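Side-chain contacts in ribulose bisphosphate carboxylase (Hyperthermus butylicus DSM 5456, PDB 6HUN), which probably catalyses the addition of carbon dioxide and water to ribulose 1,5-bisphosphate, giving two molecules of 3-phosphoglycerate, as part of archaeal AMP degradation: residues A[105-110]-A[141-146]; A[45-50]-A[56-61]; A[266-271]-A[276-281]; A[94-99]-A[305-310]; A[387-392]-A[423-428]. All coordinates share one frame; numbering follows the deposited sequence.

Contact 1 (A[105-110]-A[141-146])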
# COMPACT_ATOMS: atom_id res chain seq x y z
N TYR A 105 14.45 -12.61 -13.45
CA TYR A 105 13.80 -13.45 -12.43
C TYR A 105 13.12 -14.65 -13.09
O TYR A 105 12.19 -14.45 -13.89
CB TYR A 105 12.70 -12.70 -11.64
CG TYR A 105 13.18 -11.55 -10.79
CD1 TYR A 105 13.33 -10.30 -11.33
CD2 TYR A 105 13.51 -11.73 -9.45
CE1 TYR A 105 13.79 -9.26 -10.59
CE2 TYR A 105 13.98 -10.67 -8.67
CZ TYR A 105 14.10 -9.42 -9.26
OH TYR A 105 14.57 -8.35 -8.52
N PRO A 106 13.42 -15.87 -12.67
CA PRO A 106 12.65 -17.03 -13.15
C PRO A 106 11.19 -16.95 -12.74
O PRO A 106 10.87 -16.56 -11.62
CB PRO A 106 13.34 -18.22 -12.46
CG PRO A 106 14.57 -17.67 -11.81
CD PRO A 106 14.34 -16.22 -11.58
N VAL A 107 10.29 -17.31 -13.66
CA VAL A 107 8.86 -17.12 -13.38
C VAL A 107 8.37 -18.02 -12.25
O VAL A 107 7.36 -17.71 -11.59
CB VAL A 107 8.01 -17.33 -14.66
CG1 VAL A 107 6.53 -17.26 -14.34
CG2 VAL A 107 8.27 -16.24 -15.67
N GLU A 108 9.07 -19.11 -11.98
CA GLU A 108 8.71 -20.00 -10.88
C GLU A 108 8.86 -19.33 -9.51
O GLU A 108 8.40 -19.90 -8.51
CB GLU A 108 9.56 -21.27 -10.94
CG GLU A 108 9.31 -22.14 -12.16
CD GLU A 108 9.94 -21.61 -13.44
OE1 GLU A 108 9.58 -22.13 -14.53
OE2 GLU A 108 10.78 -20.67 -13.38
N LEU A 109 9.47 -18.15 -9.43
CA LEU A 109 9.49 -17.44 -8.14
C LEU A 109 8.10 -16.96 -7.72
O LEU A 109 7.89 -16.64 -6.53
CB LEU A 109 10.41 -16.23 -8.21
CG LEU A 109 11.93 -16.39 -8.18
CD1 LEU A 109 12.58 -15.05 -8.45
CD2 LEU A 109 12.41 -16.99 -6.82
N PHE A 110 7.18 -16.75 -8.68
CA PHE A 110 5.95 -15.99 -8.42
C PHE A 110 4.74 -16.92 -8.35
O PHE A 110 4.62 -17.87 -9.13
CB PHE A 110 5.79 -14.91 -9.52
CG PHE A 110 7.03 -14.02 -9.64
CD1 PHE A 110 7.29 -13.04 -8.69
CD2 PHE A 110 7.94 -14.19 -10.69
CE1 PHE A 110 8.42 -12.23 -8.78
CE2 PHE A 110 9.07 -13.41 -10.80
CZ PHE A 110 9.31 -12.41 -9.86
N TYR A 141 8.98 -6.19 -16.80
CA TYR A 141 8.49 -6.89 -17.97
C TYR A 141 7.91 -8.20 -17.48
O TYR A 141 8.59 -8.96 -16.76
CB TYR A 141 9.63 -7.18 -18.93
CG TYR A 141 9.30 -8.36 -19.86
CD1 TYR A 141 8.44 -8.17 -20.92
CD2 TYR A 141 9.81 -9.62 -19.62
CE1 TYR A 141 8.12 -9.23 -21.82
CE2 TYR A 141 9.47 -10.74 -20.51
CZ TYR A 141 8.62 -10.50 -21.59
OH TYR A 141 8.25 -11.49 -22.47
N PHE A 142 6.66 -8.46 -17.86
CA PHE A 142 5.97 -9.69 -17.50
C PHE A 142 5.90 -10.59 -18.73
O PHE A 142 5.35 -10.16 -19.75
CB PHE A 142 4.56 -9.39 -16.99
CG PHE A 142 4.57 -8.61 -15.72
CD1 PHE A 142 4.92 -9.23 -14.54
CD2 PHE A 142 4.34 -7.27 -15.72
CE1 PHE A 142 4.97 -8.51 -13.34
CE2 PHE A 142 4.36 -6.54 -14.51
CZ PHE A 142 4.69 -7.17 -13.35
N PRO A 143 6.44 -11.81 -18.68
CA PRO A 143 6.34 -12.72 -19.88
C PRO A 143 4.94 -13.27 -20.03
O PRO A 143 4.17 -13.32 -19.06
CB PRO A 143 7.34 -13.83 -19.58
CG PRO A 143 7.43 -13.90 -18.11
CD PRO A 143 7.22 -12.44 -17.59
N PRO A 144 4.57 -13.75 -21.24
CA PRO A 144 3.19 -14.17 -21.48
C PRO A 144 2.68 -15.20 -20.49
O PRO A 144 1.50 -15.16 -20.14
CB PRO A 144 3.24 -14.76 -22.91
CG PRO A 144 4.34 -14.05 -23.56
CD PRO A 144 5.37 -13.71 -22.47
N SER A 145 3.50 -16.15 -20.08
CA SER A 145 2.99 -17.25 -19.27
C SER A 145 2.65 -16.78 -17.87
O SER A 145 1.78 -17.34 -17.19
CB SER A 145 4.03 -18.37 -19.22
OG SER A 145 5.23 -17.83 -18.69
N TYR A 146 3.31 -15.72 -17.42
CA TYR A 146 2.96 -15.16 -16.14
C TYR A 146 1.86 -14.11 -16.28
O TYR A 146 0.92 -14.08 -15.48
CB TYR A 146 4.23 -14.59 -15.54
CG TYR A 146 4.05 -14.00 -14.13
CD1 TYR A 146 3.43 -14.70 -13.10
CD2 TYR A 146 4.53 -12.74 -13.87
CE1 TYR A 146 3.29 -14.12 -11.80
CE2 TYR A 146 4.39 -12.16 -12.59
CZ TYR A 146 3.79 -12.85 -11.59
OH TYR A 146 3.71 -12.20 -10.37
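Val107 and Phe110 meet Pro143 and Tyr146 in a buried apolar contact in the N-terminal domain, where the loop after strand 99-105 lies against the start of helix 144-147. Val107 sits in a short 3-10 turn and divides its two methyls between two partners. The valine and proline side chains pass each other in opposite directions, with Val107 CG2 a tight 3.5 Å from Pro143 CG. The other methyl stands anti to the backbone N (chi1 175°), which brings Val107 CG1 to 3.7 Å from Tyr146 CB, at the root of the tyrosine side chain. Pro143 holds the N-cap position of the helix, so its ring packs just where the chain begins to turn.

Farther out, the Tyr146 side chain runs across that of Phe110 at about a right angle, although the ring planes are inclined by only 31°. Phe110 CB is 3.5 Å from Tyr146 CE1, and Phe110 CD2 lies over one face of the tyrosine ring. The two rings are an oblique pair, with centroids 5.3 Å apart. Leu109 CB covers the centre of one face of the Phe110 ring from 4.0 Å above the plane. Around them, Phe118 of helix 115-122 touches Tyr146, Phe150 meets its ring edge-to-face, and Leu109 O accepts a hydrogen bond from Gln211 of the second subunit.

The contact is mainly between carbons; the phenol oxygen also lies against Phe110 CB and the near part of its ring, without hydrogen-bonding across the two segments. Cohesion here depends on close shape fit and burial rather than on directed polar bonds.

Contact 2 (A[45-50]-A[56-61])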
# COMPACT_ATOMS: atom_id res chain seq x y z
N PHE A 45 15.67 -1.34 -12.15
CA PHE A 45 15.76 -0.60 -10.90
C PHE A 45 16.67 0.59 -11.12
O PHE A 45 17.68 0.46 -11.81
CB PHE A 45 16.35 -1.44 -9.75
CG PHE A 45 15.57 -2.68 -9.40
CD1 PHE A 45 14.40 -2.61 -8.64
CD2 PHE A 45 16.05 -3.93 -9.73
CE1 PHE A 45 13.72 -3.81 -8.28
CE2 PHE A 45 15.37 -5.07 -9.41
CZ PHE A 45 14.18 -5.01 -8.68
N ARG A 46 16.37 1.70 -10.47
CA ARG A 46 17.33 2.80 -10.39
C ARG A 46 17.94 2.79 -8.98
O ARG A 46 17.22 2.98 -8.00
CB ARG A 46 16.62 4.13 -10.69
CG ARG A 46 17.63 5.30 -10.58
CD ARG A 46 16.91 6.64 -10.97
NE ARG A 46 17.89 7.73 -11.10
CZ ARG A 46 17.58 8.91 -11.64
NH1 ARG A 46 16.34 9.12 -12.09
NH2 ARG A 46 18.52 9.86 -11.76
N VAL A 47 19.23 2.50 -8.90
CA VAL A 47 19.88 2.10 -7.64
C VAL A 47 20.91 3.16 -7.30
O VAL A 47 21.80 3.46 -8.12
CB VAL A 47 20.58 0.73 -7.76
CG1 VAL A 47 21.23 0.30 -6.44
CG2 VAL A 47 19.59 -0.36 -8.32
N THR A 48 20.80 3.70 -6.10
CA THR A 48 21.80 4.57 -5.49
C THR A 48 22.46 3.81 -4.34
O THR A 48 21.86 3.70 -3.24
CB THR A 48 21.19 5.88 -5.00
OG1 THR A 48 20.52 6.54 -6.08
CG2 THR A 48 22.30 6.79 -4.44
N PRO A 49 23.63 3.25 -4.54
CA PRO A 49 24.28 2.49 -3.46
C PRO A 49 24.60 3.41 -2.30
O PRO A 49 24.87 4.60 -2.48
CB PRO A 49 25.54 1.94 -4.12
CG PRO A 49 25.32 2.15 -5.61
CD PRO A 49 24.49 3.36 -5.74
N ALA A 50 24.60 2.84 -1.11
CA ALA A 50 24.99 3.58 0.07
C ALA A 50 26.47 3.91 0.00
O ALA A 50 27.20 3.41 -0.86
CB ALA A 50 24.68 2.77 1.34
N LYS A 56 27.88 -3.10 -8.19
CA LYS A 56 27.77 -4.54 -8.36
C LYS A 56 27.37 -5.21 -7.06
O LYS A 56 26.56 -6.14 -7.07
CB LYS A 56 29.08 -5.09 -8.88
CG LYS A 56 29.23 -4.81 -10.32
CD LYS A 56 30.09 -5.89 -10.89
CE LYS A 56 29.73 -6.13 -12.30
NZ LYS A 56 29.54 -4.83 -13.03
N ASP A 57 27.95 -4.75 -5.94
CA ASP A 57 27.56 -5.27 -4.63
C ASP A 57 26.08 -4.97 -4.34
O ASP A 57 25.32 -5.87 -3.93
CB ASP A 57 28.45 -4.64 -3.56
CG ASP A 57 28.30 -5.29 -2.19
OD1 ASP A 57 27.39 -6.12 -2.01
OD2 ASP A 57 29.12 -4.98 -1.29
N ALA A 58 25.66 -3.71 -4.51
CA ALA A 58 24.26 -3.37 -4.27
C ALA A 58 23.35 -4.22 -5.14
O ALA A 58 22.35 -4.74 -4.66
CB ALA A 58 24.03 -1.88 -4.54
N ALA A 59 23.76 -4.44 -6.40
CA ALA A 59 22.89 -5.13 -7.35
C ALA A 59 22.74 -6.60 -7.00
O ALA A 59 21.66 -7.17 -7.15
CB ALA A 59 23.41 -4.97 -8.78
N GLY A 60 23.82 -7.26 -6.55
CA GLY A 60 23.68 -8.65 -6.13
C GLY A 60 22.87 -8.79 -4.87
O GLY A 60 22.13 -9.77 -4.70
N ARG A 61 22.96 -7.81 -3.97
CA ARG A 61 22.13 -7.85 -2.78
C ARG A 61 20.67 -7.70 -3.13
O ARG A 61 19.83 -8.38 -2.56
CB ARG A 61 22.54 -6.77 -1.79
CG ARG A 61 23.81 -7.12 -0.99
CD ARG A 61 24.34 -5.88 -0.34
NE ARG A 61 25.65 -6.13 0.23
CZ ARG A 61 25.85 -6.38 1.52
NH1 ARG A 61 24.80 -6.40 2.33
NH2 ARG A 61 27.07 -6.64 1.98
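Ala58 presents its methyl to Val47 and Pro49, and on this small apolar contact helix 55-65 rests against strand 41-49 in the alpha+beta N-terminal domain. Val47 and Pro49 both point toward the helix, while Thr48 between them points away from it. The alanine methyl is therefore met by two side chains at almost equal range: Val47 CG1 is 4.0 Å from Ala58 CB, and Pro49 CB is 4.1 Å from Ala58 CB. Val47 reaches it with the methyl set anti to the backbone N (chi1 -178°). The small side chain lets the backbones come near, the CA atoms of Pro49 and Ala58 lying 5.9 Å apart. Ile55 and Ile62 of the same helix touch Val47 as well, while Leu135 and Val101 from the flanking strands of the sheet also pack on it.

Polar interactions lie off the interface. Within the helix, Asp57 and Arg61, one turn apart, form a salt bridge with Arg61 NE 2.8 Å from Asp57 OD1. The oxygen lies 3° from the guanidinium plane, whereas the arginine approaches from above the carboxylate, 38° out of its plane. Lys56 looks outside the helix, to a salt bridge with Glu32 and a cation-pi contact with Phe91.

Chemically the helix has two characters: its alanine side is uncharged and small enough to lie close on the sheet, while the ion pair spans a turn elsewhere on its surface. Burial of methyl and methylene groups holds strand and helix together, with the charges kept out of their interface.

Contact 3 (A[266-271]-A[276-281])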
# COMPACT_ATOMS: atom_id res chain seq x y z
N ILE A 266 -18.18 0.26 -10.17
CA ILE A 266 -17.74 0.47 -8.79
C ILE A 266 -16.40 1.18 -8.86
O ILE A 266 -15.67 1.05 -9.85
CB ILE A 266 -17.63 -0.87 -7.98
CG1 ILE A 266 -16.71 -1.85 -8.74
CG2 ILE A 266 -19.07 -1.42 -7.80
CD1 ILE A 266 -16.32 -3.22 -7.98
N MET A 267 -16.09 1.96 -7.82
CA MET A 267 -14.79 2.56 -7.65
C MET A 267 -14.13 1.98 -6.41
O MET A 267 -14.80 1.80 -5.39
CB MET A 267 -14.92 4.09 -7.52
CG MET A 267 -13.63 4.80 -7.15
SD MET A 267 -14.18 6.56 -7.23
CE MET A 267 -13.24 7.29 -5.91
N ILE A 268 -12.81 1.78 -6.49
CA ILE A 268 -12.04 1.27 -5.35
C ILE A 268 -10.71 2.01 -5.28
O ILE A 268 -10.07 2.31 -6.31
CB ILE A 268 -11.83 -0.23 -5.41
CG1 ILE A 268 -11.09 -0.67 -4.12
CG2 ILE A 268 -10.98 -0.65 -6.63
CD1 ILE A 268 -11.23 -2.13 -3.90
N ASP A 269 -10.37 2.43 -4.07
CA ASP A 269 -9.07 3.07 -3.81
C ASP A 269 -8.11 1.92 -3.68
O ASP A 269 -7.96 1.33 -2.62
CB ASP A 269 -9.12 3.91 -2.55
CG ASP A 269 -10.18 5.02 -2.57
OD1 ASP A 269 -10.89 5.30 -3.57
OD2 ASP A 269 -10.29 5.68 -1.52
N PHE A 270 -7.43 1.54 -4.77
CA PHE A 270 -6.79 0.23 -4.71
C PHE A 270 -5.48 0.24 -3.91
O PHE A 270 -4.95 -0.84 -3.64
CB PHE A 270 -6.55 -0.31 -6.13
CG PHE A 270 -5.67 0.58 -7.02
CD1 PHE A 270 -4.29 0.36 -7.10
CD2 PHE A 270 -6.24 1.56 -7.83
CE1 PHE A 270 -3.51 1.13 -7.94
CE2 PHE A 270 -5.47 2.40 -8.66
CZ PHE A 270 -4.13 2.16 -8.75
N LEU A 271 -4.91 1.41 -3.62
CA LEU A 271 -3.70 1.42 -2.78
C LEU A 271 -4.04 1.53 -1.32
O LEU A 271 -3.30 0.98 -0.48
CB LEU A 271 -2.74 2.57 -3.20
CG LEU A 271 -2.24 2.28 -4.64
CD1 LEU A 271 -1.50 3.58 -5.06
CD2 LEU A 271 -1.42 1.01 -4.78
N ALA A 276 -4.91 -6.89 -2.73
CA ALA A 276 -5.79 -8.05 -2.62
C ALA A 276 -7.25 -7.62 -2.72
O ALA A 276 -8.09 -8.33 -3.32
CB ALA A 276 -5.48 -8.84 -1.31
N ALA A 277 -7.59 -6.49 -2.13
CA ALA A 277 -8.97 -5.99 -2.24
C ALA A 277 -9.33 -5.72 -3.69
O ALA A 277 -10.47 -6.00 -4.14
CB ALA A 277 -9.15 -4.67 -1.46
N LEU A 278 -8.40 -5.13 -4.44
CA LEU A 278 -8.69 -4.86 -5.86
C LEU A 278 -8.90 -6.16 -6.61
O LEU A 278 -9.87 -6.30 -7.38
CB LEU A 278 -7.54 -4.06 -6.49
CG LEU A 278 -7.60 -3.91 -8.01
CD1 LEU A 278 -8.97 -3.22 -8.48
CD2 LEU A 278 -6.35 -3.09 -8.52
N GLN A 279 -8.02 -7.17 -6.38
CA GLN A 279 -8.21 -8.43 -7.12
C GLN A 279 -9.51 -9.11 -6.73
O GLN A 279 -10.14 -9.79 -7.56
CB GLN A 279 -7.02 -9.41 -6.91
CG GLN A 279 -5.70 -8.77 -7.49
CD GLN A 279 -4.63 -9.82 -7.67
OE1 GLN A 279 -3.80 -10.04 -6.78
NE2 GLN A 279 -4.69 -10.53 -8.82
N HIS A 280 -9.90 -9.02 -5.44
CA HIS A 280 -11.20 -9.55 -5.01
C HIS A 280 -12.36 -8.79 -5.66
O HIS A 280 -13.33 -9.41 -6.13
CB HIS A 280 -11.31 -9.45 -3.49
CG HIS A 280 -12.47 -10.23 -2.92
ND1 HIS A 280 -12.70 -11.56 -3.20
CD2 HIS A 280 -13.44 -9.86 -2.05
CE1 HIS A 280 -13.78 -11.97 -2.56
NE2 HIS A 280 -14.25 -10.95 -1.86
N ALA A 281 -12.26 -7.46 -5.72
CA ALA A 281 -13.31 -6.69 -6.43
C ALA A 281 -13.38 -7.11 -7.90
O ALA A 281 -14.49 -7.18 -8.48
CB ALA A 281 -12.98 -5.20 -6.28
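Ala277 O accepts the helical bond from Ala281 N at 2.8 Å, and Ile268 CD1 of the facing strand rests against the same carbonyl, Ile268 CD1 to Ala277 O being 4.0 Å. The setting is a beta-alpha-beta unit of the TIM barrel: strand 265-269 leads into helix 275-288, which packs on the outside of the barrel wall. The two short segments run nearly antiparallel, at 165°, with their axes 9.1 Å apart at closest approach.

Ile266 and Ile268 point outward to the helix. The terminal methyl of Ile266 meets Ala281, with Ile266 CD1 4.2 Å from Ala281 CB. Ile268 spreads further: its CD1 lies between Ala277 and Ala281, and Ile268 CG2 touches Leu278 CD1 at 3.8 Å. Ile292 of strand 291-295 and Met251 of helix 248-260 pack on Ile268 too.

Beyond the strand, Phe270 sits near the catalytic end, its side chain about 4 Å from that of Arg296, a predicted substrate-binding residue. A chi1 of 59° tucks its CG between N and C, which turns the ring off the helix and leaves the CB side to Leu278. The two side chains lie side by side, pointing the same way, and their closest approach is Phe270 CB to Leu278 CD2, 3.7 Å, with Phe270 CG just behind.

Contact 4 (A[94-99]-A[305-310]); sequences LGDGSW and NPKHGV
Lys307 brings its last carbon to Asp96 and Ser98: Lys307 CE is 3.5 Å from Asp96 OD2 and 3.8 Å from Ser98 OG. The ammonium itself goes past the carboxylate, with Lys307 NZ 4.5 Å from Asp96 OD2, too far for a salt bridge, and hydrogen-bonds Thr48 OG1 instead. The lysine chain is bent at three torsions on the way there. Attraction between the opposite charges probably still helps at this range.

One shell out, Asp96 is fixed by its own loop. Ser98 N, 2.9 Å from Asp96 OD1 and above the carboxylate plane, closes an Asx turn. Ser98 OG donates to the same oxygen over 2.6 Å, on its syn lone pair. Arg46 then ties both residues down, through a salt bridge to Asp96 OD2 and a hydrogen bond to Ser98 OG. On the lysine side a second Asx turn, with Lys307 N 2.9 Å from Asn305 OD1, starts the type I beta turn from Asn305 to His308.

In the fold, loop 94-99 links strands 87-93 and 99-105 of the N-terminal sheet. Segment 305-310 follows helix 300-303 and enters strand 309-310, which lies parallel to strand 132-141 at the edge of that sheet, with strand 41-49 supplying Arg46 and Thr48 between the two segments.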
# COMPACT_ATOMS: atom_id res chain seq x y z
N LEU A 94 24.01 6.36 -14.66
CA LEU A 94 23.25 7.56 -15.00
C LEU A 94 24.07 8.84 -14.81
O LEU A 94 23.57 9.94 -15.13
CB LEU A 94 21.95 7.64 -14.19
CG LEU A 94 20.84 6.63 -14.60
CD1 LEU A 94 19.59 6.60 -13.70
CD2 LEU A 94 20.38 6.81 -16.05
N GLY A 95 25.28 8.72 -14.27
CA GLY A 95 26.24 9.79 -14.10
C GLY A 95 25.96 10.70 -12.93
O GLY A 95 26.59 11.75 -12.80
N ASP A 96 25.03 10.32 -12.07
CA ASP A 96 24.61 11.16 -10.97
C ASP A 96 24.75 10.45 -9.63
O ASP A 96 24.24 10.95 -8.63
CB ASP A 96 23.16 11.62 -11.14
CG ASP A 96 22.16 10.47 -11.01
OD1 ASP A 96 22.58 9.28 -11.16
OD2 ASP A 96 20.98 10.77 -10.72
N GLY A 97 25.43 9.31 -9.58
CA GLY A 97 25.45 8.52 -8.38
C GLY A 97 24.49 7.34 -8.38
O GLY A 97 24.56 6.49 -7.47
N SER A 98 23.60 7.26 -9.37
CA SER A 98 22.66 6.16 -9.48
C SER A 98 22.86 5.44 -10.81
O SER A 98 23.44 5.99 -11.77
CB SER A 98 21.21 6.67 -9.32
OG SER A 98 20.83 7.43 -10.45
N TRP A 99 22.44 4.19 -10.84
CA TRP A 99 22.57 3.31 -11.98
C TRP A 99 21.21 2.70 -12.30
O TRP A 99 20.39 2.46 -11.40
CB TRP A 99 23.55 2.19 -11.67
CG TRP A 99 24.96 2.64 -11.35
CD1 TRP A 99 25.39 3.46 -10.33
CD2 TRP A 99 26.11 2.27 -12.08
NE1 TRP A 99 26.74 3.61 -10.40
CE2 TRP A 99 27.21 2.89 -11.46
CE3 TRP A 99 26.32 1.45 -13.17
CZ2 TRP A 99 28.49 2.71 -11.91
CZ3 TRP A 99 27.58 1.29 -13.64
CH2 TRP A 99 28.66 1.92 -13.01
N ASN A 305 9.42 10.58 -5.83
CA ASN A 305 10.87 10.77 -5.71
C ASN A 305 11.52 10.00 -6.84
O ASN A 305 11.42 8.76 -6.87
CB ASN A 305 11.31 10.21 -4.35
CG ASN A 305 12.74 10.41 -4.07
OD1 ASN A 305 13.56 10.68 -4.98
ND2 ASN A 305 13.09 10.30 -2.77
N PRO A 306 12.18 10.64 -7.81
CA PRO A 306 12.75 9.85 -8.90
C PRO A 306 13.86 8.90 -8.45
O PRO A 306 14.35 8.09 -9.29
CB PRO A 306 13.38 10.91 -9.84
CG PRO A 306 13.11 12.24 -9.24
CD PRO A 306 12.68 12.03 -7.81
N LYS A 307 14.34 9.04 -7.21
CA LYS A 307 15.44 8.21 -6.76
C LYS A 307 14.99 7.07 -5.83
O LYS A 307 15.87 6.25 -5.42
CB LYS A 307 16.47 9.07 -6.00
CG LYS A 307 17.19 10.17 -6.78
CD LYS A 307 17.95 9.54 -7.93
CE LYS A 307 19.38 9.76 -7.79
NZ LYS A 307 20.08 9.17 -6.60
N HIS A 308 13.72 7.04 -5.45
CA HIS A 308 13.29 6.02 -4.47
C HIS A 308 11.81 5.78 -4.52
O HIS A 308 11.02 6.71 -4.37
CB HIS A 308 13.67 6.45 -3.05
CG HIS A 308 13.47 5.34 -2.04
ND1 HIS A 308 14.40 4.35 -1.87
CD2 HIS A 308 12.47 5.11 -1.14
CE1 HIS A 308 14.01 3.55 -0.87
NE2 HIS A 308 12.83 3.98 -0.43
N GLY A 309 11.40 4.52 -4.67
CA GLY A 309 9.95 4.30 -4.63
C GLY A 309 9.58 3.45 -5.83
O GLY A 309 10.35 2.57 -6.23
N VAL A 310 8.40 3.69 -6.38
CA VAL A 310 7.88 2.93 -7.54
C VAL A 310 7.41 3.95 -8.57
O VAL A 310 6.74 4.92 -8.20
CB VAL A 310 6.68 2.05 -7.15
CG1 VAL A 310 6.28 1.16 -8.40
CG2 VAL A 310 7.04 1.12 -5.91

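Contact 5 (A[387-392]-A[423-428]); sequences GTLPEV and RQAVEA
Leu389 and Pro390 pack on Ala425 and Val426, joining helix 389-396 to helix 415-431 on the outside of the TIM barrel. These are helices of the last part of the barrel, the first coming before strand 401-403 and the second after it.

Polar groups turn elsewhere. Arg423 points away from the facing segment and makes a salt bridge with Glu236, while Gln424 bonds to Leu445 N and the carboxylate of Glu444. Glu391 pairs with Arg394 in its own helix.

Contact with backbone comes from Pro390, whose ring leans on the second helix at a carbonyl, Pro390 CG to Ala425 O being 4.1 Å.

The apolar part belongs to Leu389. Its CG stands anti to the carbonyl carbon (chi1 -66°), and the branch that goes on to CD1 reaches across to the second helix. Behind it, Met402 of strand 401-403 and Val422 of helix 415-431 also touch Leu389, and its side chain comes within about 4 Å of that of Val404, a predicted substrate-binding residue. The leucine thus fills the layer between helices and barrel strands. At its tip one methyl serves two partners: Leu389 CD1 lies 4.3 Å from Ala425 CB, and it is closer to Val426, whose CG2, lying beside the valine's own backbone N, faces the leucine. This is the nearest side-chain approach of all, Leu389 CD1 to Val426 CG2, 3.9 Å.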
# COMPACT_ATOMS: atom_id res chain seq x y z
N GLY A 387 -12.57 25.48 -22.36
CA GLY A 387 -11.57 26.01 -23.28
C GLY A 387 -10.38 25.09 -23.51
O GLY A 387 -9.88 24.99 -24.63
N THR A 388 -9.94 24.39 -22.46
CA THR A 388 -8.78 23.50 -22.49
C THR A 388 -9.08 22.13 -23.11
O THR A 388 -8.12 21.38 -23.36
CB THR A 388 -8.25 23.23 -21.07
OG1 THR A 388 -8.99 22.14 -20.48
CG2 THR A 388 -8.36 24.42 -20.16
N LEU A 389 -10.35 21.74 -23.27
CA LEU A 389 -10.64 20.32 -23.54
C LEU A 389 -10.11 19.88 -24.89
O LEU A 389 -9.49 18.81 -24.98
CB LEU A 389 -12.14 20.05 -23.43
CG LEU A 389 -12.78 20.21 -22.05
CD1 LEU A 389 -14.18 19.63 -22.08
CD2 LEU A 389 -11.94 19.54 -20.92
N PRO A 390 -10.26 20.68 -25.97
CA PRO A 390 -9.75 20.22 -27.26
C PRO A 390 -8.28 19.89 -27.26
O PRO A 390 -7.88 18.89 -27.88
CB PRO A 390 -10.07 21.43 -28.20
CG PRO A 390 -11.26 21.98 -27.64
CD PRO A 390 -11.12 21.87 -26.13
N GLU A 391 -7.45 20.67 -26.56
CA GLU A 391 -6.02 20.39 -26.56
C GLU A 391 -5.71 19.09 -25.83
O GLU A 391 -4.85 18.32 -26.27
CB GLU A 391 -5.24 21.54 -25.93
CG GLU A 391 -4.47 22.40 -26.91
CD GLU A 391 -3.33 21.67 -27.64
OE1 GLU A 391 -3.57 21.15 -28.75
OE2 GLU A 391 -2.20 21.69 -27.11
N VAL A 392 -6.40 18.82 -24.72
CA VAL A 392 -6.19 17.56 -24.01
C VAL A 392 -6.57 16.38 -24.90
O VAL A 392 -5.83 15.39 -25.00
CB VAL A 392 -6.97 17.54 -22.68
CG1 VAL A 392 -6.93 16.18 -22.08
CG2 VAL A 392 -6.36 18.59 -21.74
N ARG A 423 -19.86 19.55 -23.06
CA ARG A 423 -20.25 18.70 -24.19
C ARG A 423 -20.12 19.45 -25.51
O ARG A 423 -19.68 18.88 -26.52
CB ARG A 423 -21.68 18.19 -24.00
CG ARG A 423 -21.86 17.07 -22.96
CD ARG A 423 -21.36 15.69 -23.44
NE ARG A 423 -22.06 15.16 -24.61
CZ ARG A 423 -23.16 14.39 -24.57
NH1 ARG A 423 -23.72 14.07 -23.40
NH2 ARG A 423 -23.71 13.95 -25.69
N GLN A 424 -20.47 20.72 -25.52
CA GLN A 424 -20.29 21.48 -26.76
C GLN A 424 -18.81 21.64 -27.07
O GLN A 424 -18.40 21.53 -28.23
CB GLN A 424 -20.99 22.83 -26.66
CG GLN A 424 -22.47 22.70 -26.50
CD GLN A 424 -23.11 23.97 -26.03
OE1 GLN A 424 -22.43 24.90 -25.58
NE2 GLN A 424 -24.43 24.04 -26.18
N ALA A 425 -18.00 21.88 -26.03
CA ALA A 425 -16.56 21.97 -26.23
C ALA A 425 -16.01 20.68 -26.81
O ALA A 425 -15.20 20.70 -27.74
CB ALA A 425 -15.87 22.33 -24.92
N VAL A 426 -16.45 19.52 -26.28
CA VAL A 426 -16.04 18.23 -26.83
C VAL A 426 -16.53 18.07 -28.25
O VAL A 426 -15.83 17.48 -29.10
CB VAL A 426 -16.56 17.10 -25.92
CG1 VAL A 426 -16.40 15.71 -26.58
CG2 VAL A 426 -15.75 17.15 -24.64
N GLU A 427 -17.76 18.53 -28.52
CA GLU A 427 -18.35 18.48 -29.86
C GLU A 427 -17.51 19.25 -30.87
O GLU A 427 -17.24 18.76 -31.97
CB GLU A 427 -19.78 19.03 -29.80
CG GLU A 427 -20.66 18.56 -30.95
CD GLU A 427 -20.93 17.06 -30.87
OE1 GLU A 427 -22.02 16.67 -30.41
OE2 GLU A 427 -20.05 16.27 -31.28
N ALA A 428 -17.05 20.44 -30.49
CA ALA A 428 -16.17 21.20 -31.38
C ALA A 428 -14.90 20.41 -31.71
O ALA A 428 -14.48 20.36 -32.87
CB ALA A 428 -15.83 22.55 -30.75

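Contacts 1, 2, 3 and 5 are buried and apolar; contact 4 is partly exposed and polar. Contacts 1 and 2 belong to the N-terminal domain and touch where the Tyr105 hydroxyl packs on Phe45. Contact 4 lies beside contact 2, their centres about 11 Å apart, and draws on the same strand 41-49: one side of the strand takes a helix, the other supplies Arg46 to loop 94-99 and Thr48 to Lys307 of the catalytic domain. Contact 3 joins a barrel strand to its covering helix, contact 5 two helices of the outer layer, with centres about 32 Å apart. Contacts 1, 3 and 4 also reach the second subunit.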